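Glyoxalase/Bleomycin resistance protein/dioxygenase domain (Frankia sp., PDB 2RK0) is of unestablished function but belongs to the glyoxalase/bleomycin resistance protein/dioxygenase superfamily, whose members include metal-dependent enzymes and antibiotic-binding resistance proteins. Local coordinates at residues V6-C20 against L51-T63. Residues are numbered along the deposited sequence; the frame is centred on the assembly and turned at random.
Sequences VSHVSLTVRDLDISC and LSIVLREHDGGGT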
ATOM      1  N   VAL A   6      -0.147  -7.456   5.533  1.00 24.24           N
ATOM      2  CA  VAL A   6      -1.130  -6.903   4.617  1.00 23.90           C
ATOM      3  C   VAL A   6      -2.083  -7.968   4.090  1.00 23.64           C
ATOM      4  O   VAL A   6      -1.657  -8.959   3.505  1.00 24.36           O
ATOM      5  CB  VAL A   6      -0.450  -6.214   3.399  1.00 25.43           C
ATOM      6  CG1 VAL A   6      -1.508  -5.671   2.446  1.00 22.96           C
ATOM      7  CG2 VAL A   6       0.460  -5.086   3.870  1.00 22.71           C
ATOM      8  N   SER A   7      -3.377  -7.762   4.303  1.00 21.34           N
ATOM      9  CA  SER A   7      -4.384  -8.695   3.814  1.00 22.80           C
ATOM     10  C   SER A   7      -4.532  -8.444   2.310  1.00 22.61           C
ATOM     11  O   SER A   7      -4.600  -9.374   1.501  1.00 23.77           O
ATOM     12  CB  SER A   7      -5.710  -8.444   4.527  1.00 21.91           C
ATOM     13  OG  SER A   7      -6.690  -9.350   4.069  1.00 28.98           O
ATOM     14  N   HIS A   8      -4.583  -7.170   1.947  1.00 22.03           N
ATOM     15  CA  HIS A   8      -4.679  -6.781   0.549  1.00 21.73           C
ATOM     16  C   HIS A   8      -4.621  -5.278   0.382  1.00 20.30           C
ATOM     17  O   HIS A   8      -4.846  -4.514   1.321  1.00 19.30           O
ATOM     18  CB  HIS A   8      -5.961  -7.314  -0.093  1.00 24.77           C
ATOM     19  CG  HIS A   8      -7.216  -6.712   0.454  1.00 26.72           C
ATOM     20  ND1 HIS A   8      -7.971  -7.325   1.433  1.00 29.41           N
ATOM     21  CD2 HIS A   8      -7.866  -5.566   0.138  1.00 27.20           C
ATOM     22  CE1 HIS A   8      -9.033  -6.585   1.694  1.00 28.69           C
ATOM     23  NE2 HIS A   8      -8.992  -5.511   0.920  1.00 29.21           N
ATOM     24  N   VAL A   9      -4.302  -4.854  -0.829  1.00 19.05           N
ATOM     25  CA  VAL A   9      -4.222  -3.436  -1.116  1.00 19.60           C
ATOM     26  C   VAL A   9      -5.249  -3.115  -2.175  1.00 19.60           C
ATOM     27  O   VAL A   9      -5.294  -3.753  -3.223  1.00 19.30           O
ATOM     28  CB  VAL A   9      -2.839  -3.043  -1.650  1.00 18.63           C
ATOM     29  CG1 VAL A   9      -2.796  -1.536  -1.900  1.00 19.76           C
ATOM     30  CG2 VAL A   9      -1.765  -3.456  -0.657  1.00 19.29           C
ATOM     31  N   SER A  10      -6.090  -2.132  -1.896  1.00 18.79           N
ATOM     32  CA  SER A  10      -7.091  -1.742  -2.867  1.00 19.55           C
ATOM     33  C   SER A  10      -6.651  -0.411  -3.466  1.00 18.63           C
ATOM     34  O   SER A  10      -6.462   0.568  -2.745  1.00 19.82           O
ATOM     35  CB  SER A  10      -8.453  -1.612  -2.189  1.00 20.18           C
ATOM     36  OG  SER A  10      -9.454  -1.380  -3.159  1.00 21.94           O
ATOM     37  N   LEU A  11      -6.474  -0.393  -4.784  1.00 18.60           N
ATOM     38  CA  LEU A  11      -6.041   0.799  -5.498  1.00 16.36           C
ATOM     39  C   LEU A  11      -7.166   1.416  -6.311  1.00 17.79           C
ATOM     40  O   LEU A  11      -7.979   0.708  -6.904  1.00 18.30           O
ATOM     41  CB  LEU A  11      -4.891   0.462  -6.451  1.00 15.50           C
ATOM     42  CG  LEU A  11      -3.637  -0.180  -5.851  1.00 15.75           C
ATOM     43  CD1 LEU A  11      -2.605  -0.372  -6.955  1.00 15.23           C
ATOM     44  CD2 LEU A  11      -3.067   0.701  -4.736  1.00 11.29           C
ATOM     45  N   THR A  12      -7.213   2.741  -6.325  1.00 16.80           N
ATOM     46  CA  THR A  12      -8.207   3.456  -7.104  1.00 17.40           C
ATOM     47  C   THR A  12      -7.587   3.731  -8.470  1.00 16.70           C
ATOM     48  O   THR A  12      -6.483   4.281  -8.559  1.00 16.77           O
ATOM     49  CB  THR A  12      -8.587   4.787  -6.436  1.00 18.64           C
ATOM     50  OG1 THR A  12      -9.398   4.524  -5.280  1.00 19.15           O
ATOM     51  CG2 THR A  12      -9.351   5.678  -7.421  1.00 18.79           C
ATOM     52  N   VAL A  13      -8.290   3.328  -9.521  1.00 17.00           N
ATOM     53  CA  VAL A  13      -7.808   3.514 -10.888  1.00 19.73           C
ATOM     54  C   VAL A  13      -8.869   4.176 -11.761  1.00 20.69           C
ATOM     55  O   VAL A  13     -10.063   3.998 -11.540  1.00 19.77           O
ATOM     56  CB  VAL A  13      -7.406   2.158 -11.519  1.00 19.12           C
ATOM     57  CG1 VAL A  13      -6.258   1.553 -10.721  1.00 18.76           C
ATOM     58  CG2 VAL A  13      -8.600   1.209 -11.547  1.00 18.21           C
ATOM     59  N   ARG A  14      -8.423   4.937 -12.754  1.00 21.32           N
ATOM     60  CA  ARG A  14      -9.343   5.642 -13.642  1.00 23.43           C
ATOM     61  C   ARG A  14     -10.124   4.698 -14.555  1.00 22.21           C
ATOM     62  O   ARG A  14     -11.328   4.855 -14.742  1.00 22.93           O
ATOM     63  CB  ARG A  14      -8.573   6.661 -14.490  1.00 23.61           C
ATOM     64  CG  ARG A  14      -9.453   7.506 -15.399  1.00 26.08           C
ATOM     65  CD  ARG A  14      -8.677   8.706 -15.932  1.00 28.93           C
ATOM     66  NE  ARG A  14      -9.550   9.700 -16.552  1.00 30.27           N
ATOM     67  CZ  ARG A  14     -10.077   9.587 -17.768  1.00 32.20           C
ATOM     68  NH1 ARG A  14      -9.819   8.514 -18.512  1.00 29.02           N
ATOM     69  NH2 ARG A  14     -10.858  10.551 -18.239  1.00 31.82           N
ATOM     70  N   ASP A  15      -9.427   3.717 -15.116  1.00 22.31           N
ATOM     71  CA  ASP A  15     -10.052   2.753 -16.005  1.00 23.18           C
ATOM     72  C   ASP A  15      -9.726   1.323 -15.573  1.00 22.11           C
ATOM     73  O   ASP A  15      -8.600   0.848 -15.746  1.00 22.43           O
ATOM     74  CB  ASP A  15      -9.576   2.989 -17.438  1.00 24.65           C
ATOM     75  CG  ASP A  15     -10.328   2.139 -18.443  1.00 25.52           C
ATOM     76  OD1 ASP A  15     -10.373   0.907 -18.265  1.00 25.81           O
ATOM     77  OD2 ASP A  15     -10.873   2.704 -19.410  1.00 28.44           O
ATOM     78  N   LEU A  16     -10.722   0.642 -15.020  1.00 21.97           N
ATOM     79  CA  LEU A  16     -10.557  -0.722 -14.536  1.00 22.28           C
ATOM     80  C   LEU A  16      -9.935  -1.694 -15.539  1.00 24.40           C
ATOM     81  O   LEU A  16      -8.949  -2.372 -15.229  1.00 22.65           O
ATOM     82  CB  LEU A  16     -11.901  -1.278 -14.061  1.00 20.93           C
ATOM     83  CG  LEU A  16     -11.839  -2.692 -13.473  1.00 20.06           C
ATOM     84  CD1 LEU A  16     -10.853  -2.727 -12.315  1.00 19.04           C
ATOM     85  CD2 LEU A  16     -13.225  -3.119 -13.013  1.00 21.12           C
ATOM     86  N   ASP A  17     -10.505  -1.769 -16.737  1.00 24.84           N
ATOM     87  CA  ASP A  17      -9.989  -2.683 -17.753  1.00 26.47           C
ATOM     88  C   ASP A  17      -8.541  -2.406 -18.115  1.00 24.39           C
ATOM     89  O   ASP A  17      -7.747  -3.328 -18.268  1.00 24.94           O
ATOM     90  CB  ASP A  17     -10.847  -2.622 -19.016  1.00 31.18           C
ATOM     91  CG  ASP A  17     -12.273  -3.043 -18.762  1.00 36.83           C
ATOM     92  OD1 ASP A  17     -12.471  -4.056 -18.061  1.00 40.45           O
ATOM     93  OD2 ASP A  17     -13.190  -2.364 -19.268  1.00 43.39           O
ATOM     94  N   ILE A  18      -8.199  -1.134 -18.261  1.00 23.54           N
ATOM     95  CA  ILE A  18      -6.832  -0.776 -18.615  1.00 22.11           C
ATOM     96  C   ILE A  18      -5.872  -1.239 -17.526  1.00 21.31           C
ATOM     97  O   ILE A  18      -4.809  -1.784 -17.817  1.00 22.22           O
ATOM     98  CB  ILE A  18      -6.695   0.748 -18.843  1.00 22.15           C
ATOM     99  CG1 ILE A  18      -7.443   1.137 -20.125  1.00 23.57           C
ATOM    100  CG2 ILE A  18      -5.221   1.141 -18.952  1.00 23.84           C
ATOM    101  CD1 ILE A  18      -7.269   2.579 -20.540  1.00 26.23           C
ATOM    102  N   SER A  19      -6.259  -1.041 -16.270  1.00 19.81           N
ATOM    103  CA  SER A  19      -5.420  -1.443 -15.141  1.00 20.71           C
ATOM    104  C   SER A  19      -5.277  -2.962 -15.011  1.00 20.65           C
ATOM    105  O   SER A  19      -4.196  -3.468 -14.706  1.00 21.57           O
ATOM    106  CB  SER A  19      -5.983  -0.858 -13.848  1.00 20.67           C
ATOM    107  OG  SER A  19      -5.856   0.550 -13.846  1.00 24.29           O
ATOM    108  N   CYS A  20      -6.368  -3.685 -15.239  1.00 21.22           N
ATOM    109  CA  CYS A  20      -6.330  -5.137 -15.146  1.00 20.62           C
ATOM    110  C   CYS A  20      -5.297  -5.670 -16.117  1.00 20.46           C
ATOM    111  O   CYS A  20      -4.486  -6.517 -15.764  1.00 20.68           O
ATOM    112  CB  CYS A  20      -7.698  -5.734 -15.468  1.00 22.32           C
ATOM    113  SG  CYS A  20      -8.925  -5.469 -14.178  1.00 23.72           S
ATOM    114  N   LEU A  51       0.338 -11.784  -2.608  1.00 26.10           N
ATOM    115  CA  LEU A  51      -0.286 -10.490  -2.317  1.00 25.40           C
ATOM    116  C   LEU A  51      -1.545 -10.221  -3.125  1.00 23.55           C
ATOM    117  O   LEU A  51      -1.542 -10.308  -4.355  1.00 23.19           O
ATOM    118  CB  LEU A  51       0.696  -9.335  -2.542  1.00 26.08           C
ATOM    119  CG  LEU A  51       0.080  -7.949  -2.292  1.00 27.95           C
ATOM    120  CD1 LEU A  51      -0.405  -7.837  -0.855  1.00 26.13           C
ATOM    121  CD2 LEU A  51       1.101  -6.871  -2.589  1.00 27.16           C
ATOM    122  N   SER A  52      -2.622  -9.895  -2.419  1.00 23.43           N
ATOM    123  CA  SER A  52      -3.895  -9.588  -3.057  1.00 23.31           C
ATOM    124  C   SER A  52      -3.976  -8.105  -3.368  1.00 22.31           C
ATOM    125  O   SER A  52      -3.711  -7.265  -2.509  1.00 21.38           O
ATOM    126  CB  SER A  52      -5.078  -9.959  -2.153  1.00 23.74           C
ATOM    127  OG  SER A  52      -5.509 -11.291  -2.362  1.00 28.31           O
ATOM    128  N   ILE A  53      -4.344  -7.793  -4.603  1.00 21.19           N
ATOM    129  CA  ILE A  53      -4.500  -6.413  -5.022  1.00 21.16           C
ATOM    130  C   ILE A  53      -5.857  -6.247  -5.681  1.00 20.63           C
ATOM    131  O   ILE A  53      -6.197  -6.959  -6.632  1.00 19.51           O
ATOM    132  CB  ILE A  53      -3.420  -5.981  -6.029  1.00 21.34           C
ATOM    133  CG1 ILE A  53      -2.055  -5.976  -5.351  1.00 21.07           C
ATOM    134  CG2 ILE A  53      -3.742  -4.585  -6.567  1.00 20.86           C
ATOM    135  CD1 ILE A  53      -0.943  -5.564  -6.259  1.00 26.78           C
ATOM    136  N   VAL A  54      -6.633  -5.306  -5.162  1.00 18.82           N
ATOM    137  CA  VAL A  54      -7.948  -5.038  -5.710  1.00 19.74           C
ATOM    138  C   VAL A  54      -7.875  -3.716  -6.461  1.00 19.35           C
ATOM    139  O   VAL A  54      -7.408  -2.716  -5.920  1.00 17.95           O
ATOM    140  CB  VAL A  54      -9.017  -4.929  -4.600  1.00 19.72           C
ATOM    141  CG1 VAL A  54     -10.394  -4.744  -5.227  1.00 19.77           C
ATOM    142  CG2 VAL A  54      -8.986  -6.187  -3.712  1.00 19.09           C
ATOM    143  N   LEU A  55      -8.303  -3.732  -7.720  1.00 18.92           N
ATOM    144  CA  LEU A  55      -8.316  -2.534  -8.554  1.00 18.94           C
ATOM    145  C   LEU A  55      -9.740  -2.008  -8.473  1.00 20.90           C
ATOM    146  O   LEU A  55     -10.698  -2.767  -8.615  1.00 19.55           O
ATOM    147  CB  LEU A  55      -7.945  -2.886  -9.997  1.00 18.99           C
ATOM    148  CG  LEU A  55      -6.588  -3.591 -10.138  1.00 19.51           C
ATOM    149  CD1 LEU A  55      -6.287  -3.922 -11.594  1.00 18.63           C
ATOM    150  CD2 LEU A  55      -5.505  -2.694  -9.576  1.00 19.12           C
ATOM    151  N   ARG A  56      -9.890  -0.710  -8.241  1.00 21.67           N
ATOM    152  CA  ARG A  56     -11.224  -0.150  -8.103  1.00 23.20           C
ATOM    153  C   ARG A  56     -11.448   1.149  -8.880  1.00 23.19           C
ATOM    154  O   ARG A  56     -10.712   2.124  -8.721  1.00 20.35           O
ATOM    155  CB  ARG A  56     -11.505   0.059  -6.612  1.00 25.71           C
ATOM    156  CG  ARG A  56     -12.948   0.345  -6.261  1.00 31.78           C
ATOM    157  CD  ARG A  56     -13.154   0.238  -4.753  1.00 34.29           C
ATOM    158  NE  ARG A  56     -13.015  -1.137  -4.282  1.00 36.67           N
ATOM    159  CZ  ARG A  56     -14.003  -2.030  -4.280  1.00 38.57           C
ATOM    160  NH1 ARG A  56     -15.210  -1.695  -4.718  1.00 40.50           N
ATOM    161  NH2 ARG A  56     -13.786  -3.261  -3.848  1.00 37.35           N
ATOM    162  N   GLU A  57     -12.473   1.148  -9.725  1.00 23.19           N
ATOM    163  CA  GLU A  57     -12.809   2.328 -10.508  1.00 24.93           C
ATOM    164  C   GLU A  57     -14.059   2.960  -9.910  1.00 25.45           C
ATOM    165  O   GLU A  57     -15.089   2.303  -9.793  1.00 26.08           O
ATOM    166  CB  GLU A  57     -13.085   1.963 -11.963  1.00 24.61           C
ATOM    167  CG  GLU A  57     -13.162   3.175 -12.879  1.00 28.57           C
ATOM    168  CD  GLU A  57     -13.643   2.831 -14.278  1.00 30.02           C
ATOM    169  OE1 GLU A  57     -13.285   1.745 -14.783  1.00 30.21           O
ATOM    170  OE2 GLU A  57     -14.365   3.655 -14.876  1.00 31.22           O
ATOM    171  N   HIS A  58     -13.954   4.233  -9.533  1.00 23.70           N
ATOM    172  CA  HIS A  58     -15.063   4.980  -8.949  1.00 24.78           C
ATOM    173  C   HIS A  58     -15.862   5.689 -10.047  1.00 24.86           C
ATOM    174  O   HIS A  58     -15.289   6.387 -10.883  1.00 23.02           O
ATOM    175  CB  HIS A  58     -14.514   6.007  -7.950  1.00 24.03           C
ATOM    176  CG  HIS A  58     -13.866   5.390  -6.747  1.00 24.90           C
ATOM    177  ND1 HIS A  58     -14.505   5.290  -5.529  1.00 23.90           N
ATOM    178  CD2 HIS A  58     -12.655   4.808  -6.586  1.00 24.28           C
ATOM    179  CE1 HIS A  58     -13.714   4.671  -4.670  1.00 22.93           C
ATOM    180  NE2 HIS A  58     -12.587   4.369  -5.286  1.00 24.73           N
ATOM    181  N   ASP A  59     -17.181   5.509 -10.055  1.00 26.98           N
ATOM    182  CA  ASP A  59     -18.004   6.149 -11.083  1.00 28.51           C
ATOM    183  C   ASP A  59     -17.742   7.646 -11.124  1.00 29.31           C
ATOM    184  O   ASP A  59     -17.755   8.252 -12.191  1.00 31.49           O
ATOM    185  CB  ASP A  59     -19.491   5.932 -10.822  1.00 29.72           C
ATOM    186  CG  ASP A  59     -19.860   4.475 -10.677  1.00 31.50           C
ATOM    187  OD1 ASP A  59     -19.201   3.616 -11.300  1.00 31.28           O
ATOM    188  OD2 ASP A  59     -20.832   4.203  -9.943  1.00 30.17           O
ATOM    189  N   GLY A  60     -17.510   8.236  -9.957  1.00 30.01           N
ATOM    190  CA  GLY A  60     -17.256   9.662  -9.886  1.00 32.05           C
ATOM    191  C   GLY A  60     -15.785  10.014  -9.770  1.00 34.02           C
ATOM    192  O   GLY A  60     -15.434  11.084  -9.261  1.00 34.74           O
ATOM    193  N   GLY A  61     -14.917   9.119 -10.231  1.00 31.28           N
ATOM    194  CA  GLY A  61     -13.495   9.395 -10.169  1.00 30.68           C
ATOM    195  C   GLY A  61     -12.966   9.770 -11.540  1.00 29.54           C
ATOM    196  O   GLY A  61     -13.731  10.145 -12.428  1.00 28.71           O
ATOM    197  N   GLY A  62     -11.651   9.677 -11.711  1.00 28.39           N
ATOM    198  CA  GLY A  62     -11.054   9.987 -12.997  1.00 27.89           C
ATOM    199  C   GLY A  62     -10.835  11.456 -13.312  1.00 26.22           C
ATOM    200  O   GLY A  62     -10.442  11.785 -14.432  1.00 24.31           O
ATOM    201  N   THR A  63     -11.086  12.336 -12.345  1.00 24.84           N
ATOM    202  CA  THR A  63     -10.885  13.763 -12.564  1.00 24.86           C
ATOM    203  C   THR A  63      -9.600  14.248 -11.910  1.00 24.55           C
ATOM    204  O   THR A  63      -8.968  15.188 -12.398  1.00 25.53           O
ATOM    205  CB  THR A  63     -12.072  14.598 -12.036  1.00 23.87           C
ATOM    206  OG1 THR A  63     -12.268  14.335 -10.639  1.00 25.45           O
ATOM    207  CG2 THR A  63     -13.335  14.250 -12.810  1.00 25.75           C
TER
HETATM  208  O   HOH W   1      -2.713 -11.300   0.271  1.00 34.82           O
HETATM  209  O   HOH W   2     -11.768   5.843 -10.650  1.00 18.23           O
HETATM  210  O   HOH W   3     -12.555   6.842 -12.855  1.00 28.90           O
HETATM  211  O   HOH W   4     -12.298  12.620 -16.571  1.00 34.66           O
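V9 to T12 run parallel to I53 to R56, the short strand axes 4.6 Å apart at 20°, joined by five backbone hydrogen bonds from V9 N–S52 O to V13 N–R56 O. Water 1, between S7 O and S52 N, and water 2, between V13 O and H58 N, continue the ladder at its two ends. On the face carrying V9, L11, I53 and L55, the helix that starts at L16 packs over the sheet. L55 CD1 reaches the helix backbone, 3.7 Å from C20 N, while the L16 side chain crosses that of L55 obliquely, with L16 CD1 3.7 Å from L55 CB. Strand 6-12, helix 16-27 and strands 30-36, 40-46 and 52-58 form one βαβββ module of the glyoxalase fold, with 6-12 and 52-58 as its parallel pair. E57 extends alongside the loop to the start of the helix, where OE1 accepts from L16 N at 2.8 Å; the bond is nearly straight (176°) but comes from above the carboxylate plane. D15, at the N-cap, accepts from I18 N through OD1. Beyond the strands, R14, its chain extended from CG to NE with CG anti to the backbone N (chi1 -177°), brings NE to a lone pair of G62 O at 3.1 Å, and water 4 links its NH2 to the same oxygen. On the face of S10, T12, V54 and R56, T12 OG1, hydrogen-bonded to E68 O of the second subunit, lies at the H58 ring edge, 3.2 Å from NE2; S10 OG and H58 NE2 hydrogen-bond to D74 of that subunit, whose antiparallel strand continues the sheet beside strand 6-12.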